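Local atomic coordinates of ribonucleoside-diphosphate reductase (Pseudomonas aeruginosa, PDB entry 5IM3), a protein that probably supplies precursors for DNA synthesis by reducing ribonucleoside diphosphates to deoxyribonucleotides, and binds dATP as an allosteric effector. Residues A[487-492]-A[565-570]; A[493-498]-A[891-896]; A[290-295]-A[317-322]; A[349-354]-A[777-782]. One frame throughout, in Å; residues are numbered along the deposited sequence.

Following the chain from its N terminus, interaction 3 closes first: a short loop carrying helix 297-307 and two small strands brings the start of helix 319-330 back to residues 290-295 of the all-alpha region. Interaction 4 opens soon afterwards at 349-354 and closes only at 777-782, joining the all-alpha region to the barrel; it touches interaction 3, their centres about 12 Å apart. Within this long loop lies interaction 1, where 487-492 meets 565-570 at the ends of two neighbouring barrel strands. Interaction 2 starts on the same helix, 489-496, but closes at 891-896, crossing both interactions 1 and 4. Interactions 1 and 2 also touch, and their centres lie about 46 and 50 Å from that of interaction 3.

Interaction 1 (A[487-492]-A[565-570]); sequences IPDLFM and FKDPCN
Ile487 and Lys566 join the segments through a backbone hydrogen bond, Lys566 N to Ile487 O at 2.8 Å, nearly straight (170°) although the donor stands above the carbonyl plane. A second grip comes from Asp567, whose OD2 receives Asp489 N at 2.6 Å on its anti side, tilted out of the carboxylate plane. Its CG sits beside its backbone N (chi1 -73°), which carries the carboxylate across to the first turn of helix 489-496. One water donates to Ile487 O and Asp489 OD1 and accepts from Asp567 N; another links Leu490 N to Asp567 OD2. Pro488 holds the N-cap position, and Pro568 suits a first helical turn, having no N-H needing an acceptor. On the apolar side, Phe565 CD1 lies 4.1 Å from Ile487 CB, and Met492 crosses Phe565 at about a right angle, its CG 4.1 Å from CE1. Further out, parallel strands 482-487 and 562-565 set the register, Gly517 N holds Asp567 OD1, and Asp489 is gripped by Arg735 at OD2 and Trp896 at OD1. Asp489 OD1 and Asp567 OD2 approach to 3.7 Å, a repulsion that Arg735 and the two helix N termini probably offset, consistent with both carboxylates being ionised.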
loop_
_atom_site.group_PDB
_atom_site.type_symbol
_atom_site.label_atom_id
_atom_site.label_comp_id
_atom_site.label_asym_id
_atom_site.label_seq_id
_atom_site.Cartn_x
_atom_site.Cartn_y
_atom_site.Cartn_z
ATOM N N ILE A 487 10.743 18.563 28.045
ATOM C CA ILE A 487 9.488 17.921 28.429
ATOM C C ILE A 487 9.324 18.020 29.943
ATOM O O ILE A 487 10.170 17.492 30.678
ATOM C CB ILE A 487 9.443 16.455 27.977
ATOM C CG1 ILE A 487 9.751 16.348 26.481
ATOM C CG2 ILE A 487 8.067 15.857 28.280
ATOM C CD1 ILE A 487 9.965 14.925 26.006
ATOM N N PRO A 488 8.264 18.653 30.445
ATOM C CA PRO A 488 7.995 18.603 31.887
ATOM C C PRO A 488 7.434 17.251 32.300
ATOM O O PRO A 488 6.774 16.560 31.521
ATOM C CB PRO A 488 6.961 19.717 32.101
ATOM C CG PRO A 488 6.924 20.500 30.818
ATOM C CD PRO A 488 7.334 19.556 29.747
ATOM N N ASP A 489 7.700 16.884 33.557
ATOM C CA ASP A 489 7.167 15.635 34.095
ATOM C C ASP A 489 5.653 15.573 33.947
ATOM O O ASP A 489 5.091 14.502 33.689
ATOM C CB ASP A 489 7.556 15.488 35.568
ATOM C CG ASP A 489 8.960 14.944 35.755
ATOM O OD1 ASP A 489 9.702 14.840 34.757
ATOM O OD2 ASP A 489 9.321 14.623 36.906
ATOM N N LEU A 490 4.976 16.712 34.106
ATOM C CA LEU A 490 3.518 16.716 34.092
ATOM C C LEU A 490 2.979 16.213 32.761
ATOM O O LEU A 490 1.956 15.522 32.722
ATOM C CB LEU A 490 2.995 18.122 34.386
ATOM C CG LEU A 490 1.484 18.265 34.554
ATOM C CD1 LEU A 490 0.994 17.466 35.747
ATOM C CD2 LEU A 490 1.115 19.727 34.708
ATOM N N PHE A 491 3.653 16.543 31.657
ATOM C CA PHE A 491 3.202 16.054 30.358
ATOM C C PHE A 491 3.241 14.533 30.312
ATOM O O PHE A 491 2.274 13.888 29.893
ATOM C CB PHE A 491 4.052 16.645 29.235
ATOM C CG PHE A 491 3.757 16.047 27.885
ATOM C CD1 PHE A 491 2.623 16.419 27.179
ATOM C CD2 PHE A 491 4.604 15.104 27.330
ATOM C CE1 PHE A 491 2.346 15.863 25.940
ATOM C CE2 PHE A 491 4.329 14.545 26.091
ATOM C CZ PHE A 491 3.199 14.928 25.397
ATOM N N MET A 492 4.359 13.940 30.739
ATOM C CA MET A 492 4.450 12.485 30.784
ATOM C C MET A 492 3.399 11.898 31.718
ATOM O O MET A 492 2.828 10.839 31.434
ATOM C CB MET A 492 5.850 12.059 31.222
ATOM C CG MET A 492 6.972 12.545 30.313
ATOM S SD MET A 492 6.827 11.975 28.611
ATOM C CE MET A 492 6.845 10.193 28.836
ATOM N N PHE A 565 14.248 15.775 29.452
ATOM C CA PHE A 565 13.293 15.906 30.549
ATOM C C PHE A 565 13.696 17.047 31.476
ATOM O O PHE A 565 14.754 17.002 32.115
ATOM C CB PHE A 565 13.173 14.582 31.298
ATOM C CG PHE A 565 12.692 13.462 30.426
ATOM C CD1 PHE A 565 11.394 13.459 29.946
ATOM C CD2 PHE A 565 13.543 12.437 30.054
ATOM C CE1 PHE A 565 10.945 12.443 29.129
ATOM C CE2 PHE A 565 13.099 11.416 29.233
ATOM C CZ PHE A 565 11.798 11.423 28.769
ATOM N N LYS A 566 12.820 18.048 31.567
ATOM C CA LYS A 566 13.153 19.310 32.215
ATOM C C LYS A 566 13.294 19.159 33.725
ATOM O O LYS A 566 14.191 19.755 34.332
ATOM C CB LYS A 566 12.075 20.341 31.864
ATOM C CG LYS A 566 11.945 21.528 32.805
ATOM C CD LYS A 566 10.749 22.373 32.421
ATOM C CE LYS A 566 10.578 23.550 33.357
ATOM N NZ LYS A 566 9.222 24.155 33.226
ATOM N N ASP A 567 12.420 18.381 34.349
ATOM C CA ASP A 567 12.316 18.382 35.803
ATOM C C ASP A 567 13.454 17.624 36.483
ATOM O O ASP A 567 13.999 18.122 37.480
ATOM C CB ASP A 567 10.955 17.823 36.216
ATOM C CG ASP A 567 9.823 18.802 35.935
ATOM O OD1 ASP A 567 10.013 20.014 36.170
ATOM O OD2 ASP A 567 8.751 18.368 35.466
ATOM N N PRO A 568 13.852 16.437 36.012
ATOM C CA PRO A 568 15.056 15.819 36.594
ATOM C C PRO A 568 16.313 16.651 36.384
ATOM O O PRO A 568 17.188 16.661 37.258
ATOM C CB PRO A 568 15.139 14.454 35.891
ATOM C CG PRO A 568 14.236 14.543 34.718
ATOM C CD PRO A 568 13.164 15.521 35.087
ATOM N N CYS A 569 16.427 17.364 35.257
ATOM C CA CYS A 569 17.577 18.241 35.055
ATOM C C CYS A 569 17.615 19.371 36.076
ATOM O O CYS A 569 18.698 19.839 36.440
ATOM C CB CYS A 569 17.563 18.831 33.644
ATOM S SG CYS A 569 17.860 17.653 32.315
ATOM N N ASN A 570 16.453 19.833 36.538
ATOM C CA ASN A 570 16.408 20.963 37.460
ATOM C C ASN A 570 16.395 20.525 38.917
ATOM O O ASN A 570 17.100 21.113 39.744
ATOM C CB ASN A 570 15.180 21.837 37.176
ATOM C CG ASN A 570 15.437 22.874 36.104
ATOM O OD1 ASN A 570 16.023 23.923 36.369
ATOM N ND2 ASN A 570 14.994 22.592 34.884
HETATM O O HOH W 1 10.714 16.461 32.897
HETATM O O HOH W 2 6.248 18.915 35.721
#

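Interaction 2 (A[493-498]-A[891-896])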
loop_
_atom_site.group_PDB
_atom_site.type_symbol
_atom_site.label_atom_id
_atom_site.label_comp_id
_atom_site.label_asym_id
_atom_site.label_seq_id
_atom_site.Cartn_x
_atom_site.Cartn_y
_atom_site.Cartn_z
ATOM N N LYS A 493 3.134 12.568 32.844
ATOM C CA LYS A 493 2.057 12.127 33.725
ATOM C C LYS A 493 0.727 12.077 32.982
ATOM O O LYS A 493 -0.053 11.133 33.152
ATOM C CB LYS A 493 1.951 13.053 34.938
ATOM C CG LYS A 493 3.080 12.918 35.948
ATOM C CD LYS A 493 2.820 13.803 37.160
ATOM C CE LYS A 493 3.893 13.648 38.227
ATOM N NZ LYS A 493 3.619 14.502 39.418
ATOM N N ARG A 494 0.451 13.088 32.155
ATOM C CA ARG A 494 -0.797 13.108 31.401
ATOM C C ARG A 494 -0.817 12.028 30.324
ATOM O O ARG A 494 -1.886 11.509 29.989
ATOM C CB ARG A 494 -1.012 14.491 30.781
ATOM C CG ARG A 494 -1.147 15.618 31.800
ATOM C CD ARG A 494 -2.502 15.598 32.500
ATOM N NE ARG A 494 -2.599 16.618 33.544
ATOM C CZ ARG A 494 -2.924 17.890 33.329
ATOM N NH1 ARG A 494 -3.183 18.321 32.101
ATOM N NH2 ARG A 494 -2.986 18.738 34.347
ATOM N N VAL A 495 0.347 11.673 29.779
ATOM C CA VAL A 495 0.417 10.556 28.842
ATOM C C VAL A 495 0.095 9.249 29.558
ATOM O O VAL A 495 -0.759 8.470 29.118
ATOM C CB VAL A 495 1.803 10.505 28.172
ATOM C CG1 VAL A 495 1.951 9.241 27.326
ATOM C CG2 VAL A 495 2.032 11.749 27.317
ATOM N N PHE A 496 0.778 8.992 30.677
ATOM C CA PHE A 496 0.542 7.769 31.436
ATOM C C PHE A 496 -0.916 7.636 31.852
ATOM O O PHE A 496 -1.441 6.518 31.916
ATOM C CB PHE A 496 1.443 7.741 32.671
ATOM C CG PHE A 496 2.828 7.217 32.408
ATOM C CD1 PHE A 496 3.609 7.754 31.397
ATOM C CD2 PHE A 496 3.357 6.201 33.187
ATOM C CE1 PHE A 496 4.885 7.273 31.158
ATOM C CE2 PHE A 496 4.630 5.720 32.955
ATOM C CZ PHE A 496 5.395 6.255 31.941
ATOM N N ASP A 497 -1.583 8.754 32.136
ATOM C CA ASP A 497 -2.944 8.752 32.652
ATOM C C ASP A 497 -3.985 9.102 31.594
ATOM O O ASP A 497 -5.156 9.296 31.935
ATOM C CB ASP A 497 -3.052 9.728 33.828
ATOM C CG ASP A 497 -2.067 9.413 34.938
ATOM O OD1 ASP A 497 -1.680 8.236 35.081
ATOM O OD2 ASP A 497 -1.682 10.344 35.673
ATOM N N ASP A 498 -3.590 9.187 30.323
ATOM C CA ASP A 498 -4.514 9.513 29.236
ATOM C C ASP A 498 -5.238 10.832 29.507
ATOM O O ASP A 498 -6.433 10.972 29.242
ATOM C CB ASP A 498 -5.518 8.379 29.011
ATOM C CG ASP A 498 -6.304 8.536 27.721
ATOM O OD1 ASP A 498 -5.776 9.151 26.772
ATOM O OD2 ASP A 498 -7.449 8.035 27.657
ATOM N N THR A 891 9.609 2.298 24.982
ATOM C CA THR A 891 11.009 2.635 25.218
ATOM C C THR A 891 11.144 3.979 25.924
ATOM O O THR A 891 11.803 4.081 26.965
ATOM C CB THR A 891 11.777 2.650 23.897
ATOM O OG1 THR A 891 11.821 1.326 23.355
ATOM C CG2 THR A 891 13.205 3.163 24.098
ATOM N N TYR A 892 10.543 5.031 25.366
ATOM C CA TYR A 892 10.741 6.363 25.923
ATOM C C TYR A 892 9.871 6.628 27.145
ATOM O O TYR A 892 10.171 7.550 27.911
ATOM C CB TYR A 892 10.515 7.412 24.835
ATOM C CG TYR A 892 11.619 7.378 23.803
ATOM C CD1 TYR A 892 12.847 7.978 24.057
ATOM C CD2 TYR A 892 11.453 6.713 22.596
ATOM C CE1 TYR A 892 13.871 7.935 23.128
ATOM C CE2 TYR A 892 12.472 6.662 21.659
ATOM C CZ TYR A 892 13.678 7.272 21.929
ATOM O OH TYR A 892 14.696 7.225 20.999
ATOM N N ARG A 893 8.815 5.839 27.354
ATOM C CA ARG A 893 8.191 5.793 28.673
ATOM C C ARG A 893 9.160 5.226 29.703
ATOM O O ARG A 893 9.288 5.762 30.810
ATOM C CB ARG A 893 6.919 4.944 28.639
ATOM C CG ARG A 893 5.723 5.593 27.970
ATOM C CD ARG A 893 4.439 4.867 28.343
ATOM N NE ARG A 893 3.310 5.274 27.509
ATOM C CZ ARG A 893 2.036 5.206 27.882
ATOM N NH1 ARG A 893 1.712 4.754 29.088
ATOM N NH2 ARG A 893 1.080 5.601 27.051
ATOM N N MET A 894 9.845 4.135 29.353
ATOM C CA MET A 894 10.799 3.519 30.269
ATOM C C MET A 894 11.940 4.473 30.597
ATOM O O MET A 894 12.362 4.571 31.755
ATOM C CB MET A 894 11.336 2.224 29.658
ATOM C CG MET A 894 12.403 1.519 30.486
ATOM S SD MET A 894 13.134 0.116 29.615
ATOM C CE MET A 894 14.275 -0.485 30.858
ATOM N N ALA A 895 12.459 5.176 29.588
ATOM C CA ALA A 895 13.538 6.129 29.825
ATOM C C ALA A 895 13.134 7.169 30.862
ATOM O O ALA A 895 13.916 7.497 31.765
ATOM C CB ALA A 895 13.932 6.810 28.515
ATOM N N TRP A 896 11.919 7.702 30.745
ATOM C CA TRP A 896 11.419 8.653 31.732
ATOM C C TRP A 896 11.155 7.965 33.066
ATOM O O TRP A 896 11.526 8.478 34.129
ATOM C CB TRP A 896 10.148 9.316 31.198
ATOM C CG TRP A 896 9.523 10.300 32.132
ATOM C CD1 TRP A 896 10.005 11.530 32.472
ATOM C CD2 TRP A 896 8.287 10.144 32.834
ATOM N NE1 TRP A 896 9.147 12.148 33.351
ATOM C CE2 TRP A 896 8.084 11.317 33.588
ATOM C CE3 TRP A 896 7.332 9.125 32.900
ATOM C CZ2 TRP A 896 6.968 11.497 34.399
ATOM C CZ3 TRP A 896 6.229 9.305 33.705
ATOM C CH2 TRP A 896 6.051 10.487 34.440
#
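Phe496, in the last turn of helix 489-496, faces Arg893 of helix 885-897 with their CA atoms 8.4 Å apart, a separation spanned mainly by side chains; no hydrogen bond crosses between the segments. The Phe496 ring is sandwiched. Trp896 turns an edge of its six-membered ring toward one face, an edge-to-face (T-shaped) pair with centroids 4.9 Å apart and planes at 67°; the nearest atoms are Phe496 CE1 and Trp896 CZ3, at 3.5 Å. Over the opposite face, near the rim, comes Arg893 NH1, though the cation-pi attraction is long and at most weak. A Schellman motif ends helix 489-496: Asp498, at positive phi, is its C-prime residue and returns its N to Val495 O at 3.2 Å, while Gly499 N bonds to Arg494 O. Arginine serves here through its length. With its chain extended from CG to NE, its methylenes pass the ring on the side away from Trp896, Arg893 CG being 3.7 Å from Phe496 CE1, while Val495 CG1 covers one face of the guanidinium at 3.8 Å from NH2. Asp889 pairs with Arg893 NE. Lys493 lays its CG 4.1 Å from Trp896 CH2 before its amine reaches Glu521.

Interaction 3 (A[290-295]-A[317-322]); sequences ERDQQF and ELPQIF
Asp292 and Gln320 supply the one hydrogen bond across this contact, Gln320 NE2 to Asp292 OD1 at 2.8 Å. It is somewhat bent (148° at the hydrogen), with the donor meeting the oxygen almost in line with its C-O bond and the acceptor 18° out of the amide plane. The glutamine reaches it by folding at chi2 (-53°), so that its CG also comes within 3.2 Å of Asp292 OD1. Both side chains have a further polar partner: Asp292 OD2 bonds to Tyr254 OH, and Gln320 OE1 bonds weakly to Tyr345 OH. An aspartate and an amide therefore suit this buried place, each spending its two polar ends on different neighbours. The contact belongs to the all-alpha part of the reductase, where the 3-10 segment ahead of helix 297-307 abuts the first turn of helix 319-330. Leu318 holds the N-cap position there, and Pro319 has no N-H to satisfy. Van der Waals contacts flank the hydrogen bond. Pro319 CB makes an apolar contact with Phe295 CE2 at 3.6 Å and lies 3.7 Å from Asp292 OD1, the rigid pyrrolidine resting against both ring and carboxylate. On the other flank Arg291 CB lies 3.7 Å from Gln320 OE1; the arginine crosses the glutamine at about a right angle, and its extended chain carries the guanidinium onward to a weak hydrogen bond with Ser349 OG.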
loop_
_atom_site.group_PDB
_atom_site.type_symbol
_atom_site.label_atom_id
_atom_site.label_comp_id
_atom_site.label_asym_id
_atom_site.label_seq_id
_atom_site.Cartn_x
_atom_site.Cartn_y
_atom_site.Cartn_z
ATOM N N GLU A 290 58.733 5.336 24.411
ATOM C CA GLU A 290 58.082 4.044 24.227
ATOM C C GLU A 290 56.570 4.169 24.081
ATOM O O GLU A 290 55.936 3.252 23.553
ATOM C CB GLU A 290 58.415 3.117 25.395
ATOM C CG GLU A 290 59.819 2.521 25.337
ATOM C CD GLU A 290 59.974 1.465 24.251
ATOM O OE1 GLU A 290 58.966 1.114 23.602
ATOM O OE2 GLU A 290 61.107 0.978 24.049
ATOM N N ARG A 291 55.975 5.272 24.534
ATOM C CA ARG A 291 54.530 5.422 24.413
ATOM C C ARG A 291 54.080 5.638 22.974
ATOM O O ARG A 291 52.877 5.576 22.707
ATOM C CB ARG A 291 54.054 6.568 25.305
ATOM C CG ARG A 291 54.575 6.442 26.729
ATOM C CD ARG A 291 53.834 7.333 27.701
ATOM N NE ARG A 291 54.480 7.346 29.009
ATOM C CZ ARG A 291 53.953 7.891 30.100
ATOM N NH1 ARG A 291 52.758 8.464 30.046
ATOM N NH2 ARG A 291 54.617 7.856 31.247
ATOM N N ASP A 292 55.009 5.873 22.045
ATOM C CA ASP A 292 54.655 5.878 20.629
ATOM C C ASP A 292 54.197 4.502 20.166
ATOM O O ASP A 292 53.412 4.394 19.216
ATOM C CB ASP A 292 55.846 6.344 19.789
ATOM C CG ASP A 292 55.983 7.852 19.752
ATOM O OD1 ASP A 292 55.219 8.544 20.459
ATOM O OD2 ASP A 292 56.862 8.349 19.016
ATOM N N GLN A 293 54.674 3.440 20.818
ATOM C CA GLN A 293 54.280 2.087 20.452
ATOM C C GLN A 293 52.815 1.798 20.757
ATOM O O GLN A 293 52.288 0.789 20.276
ATOM C CB GLN A 293 55.167 1.071 21.180
ATOM C CG GLN A 293 56.670 1.312 21.035
ATOM C CD GLN A 293 57.136 1.290 19.591
ATOM O OE1 GLN A 293 56.937 2.252 18.850
ATOM N NE2 GLN A 293 57.757 0.189 19.184
ATOM N N GLN A 294 52.148 2.656 21.532
ATOM C CA GLN A 294 50.762 2.419 21.918
ATOM C C GLN A 294 49.779 2.673 20.785
ATOM O O GLN A 294 48.639 2.206 20.858
ATOM C CB GLN A 294 50.387 3.309 23.107
ATOM C CG GLN A 294 51.287 3.151 24.323
ATOM C CD GLN A 294 51.057 4.230 25.362
ATOM O OE1 GLN A 294 50.288 5.169 25.142
ATOM N NE2 GLN A 294 51.726 4.104 26.502
ATOM N N PHE A 295 50.194 3.384 19.741
ATOM C CA PHE A 295 49.258 3.925 18.765
ATOM C C PHE A 295 48.730 2.850 17.826
ATOM O O PHE A 295 49.496 2.046 17.283
ATOM C CB PHE A 295 49.922 5.029 17.946
ATOM C CG PHE A 295 49.958 6.356 18.638
ATOM C CD1 PHE A 295 48.794 7.082 18.826
ATOM C CD2 PHE A 295 51.154 6.886 19.088
ATOM C CE1 PHE A 295 48.821 8.306 19.459
ATOM C CE2 PHE A 295 51.188 8.109 19.722
ATOM C CZ PHE A 295 50.021 8.820 19.908
ATOM N N GLU A 317 55.440 18.476 14.575
ATOM C CA GLU A 317 55.106 18.148 15.958
ATOM C C GLU A 317 54.964 16.635 16.075
ATOM O O GLU A 317 54.051 16.045 15.485
ATOM C CB GLU A 317 53.823 18.854 16.393
ATOM C CG GLU A 317 53.489 18.680 17.866
ATOM C CD GLU A 317 52.282 19.495 18.291
ATOM O OE1 GLU A 317 51.306 19.573 17.512
ATOM O OE2 GLU A 317 52.314 20.062 19.405
ATOM N N LEU A 318 55.863 16.011 16.839
ATOM C CA LEU A 318 55.831 14.569 17.041
ATOM C C LEU A 318 54.854 14.196 18.153
ATOM O O LEU A 318 54.519 15.024 19.003
ATOM C CB LEU A 318 57.231 14.056 17.368
ATOM C CG LEU A 318 58.166 13.950 16.159
ATOM C CD1 LEU A 318 59.609 13.742 16.583
ATOM C CD2 LEU A 318 57.715 12.818 15.242
ATOM N N PRO A 319 54.389 12.942 18.178
ATOM C CA PRO A 319 53.264 12.608 19.073
ATOM C C PRO A 319 53.517 12.918 20.540
ATOM O O PRO A 319 52.656 13.516 21.195
ATOM C CB PRO A 319 53.066 11.105 18.826
ATOM C CG PRO A 319 53.609 10.868 17.464
ATOM C CD PRO A 319 54.786 11.794 17.345
ATOM N N GLN A 320 54.665 12.515 21.089
ATOM C CA GLN A 320 54.918 12.777 22.503
ATOM C C GLN A 320 55.112 14.261 22.772
ATOM O O GLN A 320 54.810 14.734 23.873
ATOM C CB GLN A 320 56.135 11.987 22.984
ATOM C CG GLN A 320 55.984 10.481 22.857
ATOM C CD GLN A 320 54.711 9.965 23.510
ATOM O OE1 GLN A 320 54.497 10.146 24.708
ATOM N NE2 GLN A 320 53.852 9.332 22.716
ATOM N N ILE A 321 55.616 15.009 21.788
ATOM C CA ILE A 321 55.719 16.454 21.944
ATOM C C ILE A 321 54.340 17.091 21.840
ATOM O O ILE A 321 54.064 18.100 22.500
ATOM C CB ILE A 321 56.711 17.019 20.908
ATOM C CG1 ILE A 321 58.149 16.724 21.362
ATOM C CG2 ILE A 321 56.500 18.519 20.694
ATOM C CD1 ILE A 321 59.225 17.128 20.367
ATOM N N PHE A 322 53.454 16.517 21.025
ATOM C CA PHE A 322 52.068 16.971 20.998
ATOM C C PHE A 322 51.436 16.868 22.381
ATOM O O PHE A 322 50.864 17.839 22.888
ATOM C CB PHE A 322 51.270 16.157 19.975
ATOM C CG PHE A 322 49.777 16.292 20.119
ATOM C CD1 PHE A 322 49.122 17.431 19.679
ATOM C CD2 PHE A 322 49.032 15.275 20.690
ATOM C CE1 PHE A 322 47.748 17.553 19.809
ATOM C CE2 PHE A 322 47.659 15.388 20.821
ATOM C CZ PHE A 322 47.016 16.527 20.379
#

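Interaction 4 (A[349-354]-A[777-782]); sequences SSFDYM and NITGVS
The Phe351 ring carries Thr779 over one face, its CA 4.2 Å from the ring centroid and 25° off the normal, a CH-pi contact. Backbone oxygens of the same helix end also come close: Thr779 O is 3.8 Å from Phe351 CD2, while Ile778 O lies obliquely at 4.1 Å from Phe351 CZ. Phe295 pairs edge-to-face with the same ring, and Phe323 of helix 319-330 touches it. Threonine suits the meeting place because its two branches part company. OG1 occupies the crowded position between the backbone N and carbonyl carbon (chi1 58°) and turns back to Ile775 O, with Ala776 O sharing as acceptor, which sets the methyl toward its apolar neighbours. That CG2 rests 3.9 Å from Phe351 CB and 3.7 Å from Met354 CE. The flexible methionine bends at both chi2 and chi3 to bring its methyl there, 4.5 Å from Ile778 CG2. Two helix C-termini frame the contact. Phe351 has the positive phi of a Schellman motif closing helix 337-349; Gly780, also at positive phi, which glycine tolerates readily, follows helix 773-779. They and the start of strand 353-355 meet where the all-alpha domain joins the ten-stranded alpha-beta barrel of the reductase.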
loop_
_atom_site.group_PDB
_atom_site.type_symbol
_atom_site.label_atom_id
_atom_site.label_comp_id
_atom_site.label_asym_id
_atom_site.label_seq_id
_atom_site.Cartn_x
_atom_site.Cartn_y
_atom_site.Cartn_z
ATOM N N SER A 349 49.576 10.958 27.506
ATOM C CA SER A 349 50.352 10.078 26.640
ATOM C C SER A 349 50.114 8.599 26.928
ATOM O O SER A 349 50.376 7.765 26.055
ATOM C CB SER A 349 51.844 10.391 26.778
ATOM O OG SER A 349 52.271 10.251 28.122
ATOM N N SER A 350 49.637 8.257 28.123
ATOM C CA SER A 350 49.326 6.877 28.467
ATOM C C SER A 350 47.921 6.463 28.053
ATOM O O SER A 350 47.583 5.280 28.170
ATOM C CB SER A 350 49.477 6.664 29.974
ATOM O OG SER A 350 48.462 7.354 30.679
ATOM N N PHE A 351 47.100 7.405 27.587
ATOM C CA PHE A 351 45.710 7.168 27.211
ATOM C C PHE A 351 44.823 6.861 28.413
ATOM O O PHE A 351 43.703 6.369 28.241
ATOM C CB PHE A 351 45.580 6.034 26.183
ATOM C CG PHE A 351 46.366 6.251 24.910
ATOM C CD1 PHE A 351 46.986 7.461 24.639
ATOM C CD2 PHE A 351 46.471 5.230 23.978
ATOM C CE1 PHE A 351 47.699 7.641 23.470
ATOM C CE2 PHE A 351 47.184 5.408 22.808
ATOM C CZ PHE A 351 47.796 6.612 22.553
ATOM N N ASP A 352 45.292 7.134 29.635
ATOM C CA ASP A 352 44.439 6.948 30.805
ATOM C C ASP A 352 43.260 7.913 30.789
ATOM O O ASP A 352 42.164 7.567 31.249
ATOM C CB ASP A 352 45.254 7.138 32.084
ATOM C CG ASP A 352 46.200 5.984 32.352
ATOM O OD1 ASP A 352 46.257 5.048 31.526
ATOM O OD2 ASP A 352 46.893 6.021 33.391
ATOM N N TYR A 353 43.474 9.121 30.267
ATOM C CA TYR A 353 42.451 10.145 30.135
ATOM C C TYR A 353 42.799 10.958 28.900
ATOM O O TYR A 353 43.966 11.035 28.507
ATOM C CB TYR A 353 42.380 11.028 31.393
ATOM C CG TYR A 353 41.784 12.406 31.185
ATOM C CD1 TYR A 353 42.584 13.486 30.824
ATOM C CD2 TYR A 353 40.427 12.633 31.371
ATOM C CE1 TYR A 353 42.041 14.751 30.640
ATOM C CE2 TYR A 353 39.878 13.890 31.190
ATOM C CZ TYR A 353 40.690 14.945 30.827
ATOM O OH TYR A 353 40.143 16.193 30.646
ATOM N N MET A 354 41.785 11.544 28.270
ATOM C CA MET A 354 42.011 12.345 27.074
ATOM C C MET A 354 41.165 13.603 27.156
ATOM O O MET A 354 39.945 13.526 27.327
ATOM C CB MET A 354 41.680 11.556 25.804
ATOM C CG MET A 354 42.163 12.222 24.524
ATOM S SD MET A 354 43.933 12.593 24.532
ATOM C CE MET A 354 44.638 10.955 24.711
ATOM N N ASN A 777 38.925 7.165 19.066
ATOM C CA ASN A 777 39.776 6.719 17.969
ATOM C C ASN A 777 41.245 6.994 18.263
ATOM O O ASN A 777 42.116 6.192 17.908
ATOM C CB ASN A 777 39.364 7.410 16.669
ATOM C CG ASN A 777 38.034 6.918 16.141
ATOM O OD1 ASN A 777 37.305 6.199 16.827
ATOM N ND2 ASN A 777 37.708 7.303 14.915
ATOM N N ILE A 778 41.543 8.132 18.895
ATOM C CA ILE A 778 42.930 8.448 19.225
ATOM C C ILE A 778 43.485 7.417 20.199
ATOM O O ILE A 778 44.623 6.959 20.058
ATOM C CB ILE A 778 43.038 9.878 19.786
ATOM C CG1 ILE A 778 42.678 10.901 18.705
ATOM C CG2 ILE A 778 44.447 10.148 20.317
ATOM C CD1 ILE A 778 42.546 12.318 19.217
ATOM N N THR A 779 42.691 7.035 21.196
ATOM C CA THR A 779 43.123 6.096 22.221
ATOM C C THR A 779 42.835 4.643 21.864
ATOM O O THR A 779 43.310 3.746 22.566
ATOM C CB THR A 779 42.452 6.433 23.558
ATOM O OG1 THR A 779 41.029 6.396 23.402
ATOM C CG2 THR A 779 42.878 7.820 24.039
ATOM N N GLY A 780 42.068 4.392 20.807
ATOM C CA GLY A 780 41.844 3.038 20.331
ATOM C C GLY A 780 40.825 2.238 21.112
ATOM O O GLY A 780 40.983 1.019 21.257
ATOM N N VAL A 781 39.767 2.883 21.608
ATOM C CA VAL A 781 38.756 2.228 22.427
ATOM C C VAL A 781 37.377 2.516 21.839
ATOM O O VAL A 781 37.233 3.266 20.874
ATOM C CB VAL A 781 38.826 2.673 23.904
ATOM C CG1 VAL A 781 40.186 2.309 24.506
ATOM C CG2 VAL A 781 38.560 4.174 24.030
ATOM N N SER A 782 36.361 1.901 22.436
ATOM C CA SER A 782 34.990 2.084 21.981
ATOM C C SER A 782 34.454 3.451 22.408
ATOM O O SER A 782 34.979 4.102 23.313
ATOM C CB SER A 782 34.088 0.974 22.521
ATOM O OG SER A 782 34.162 0.891 23.936
#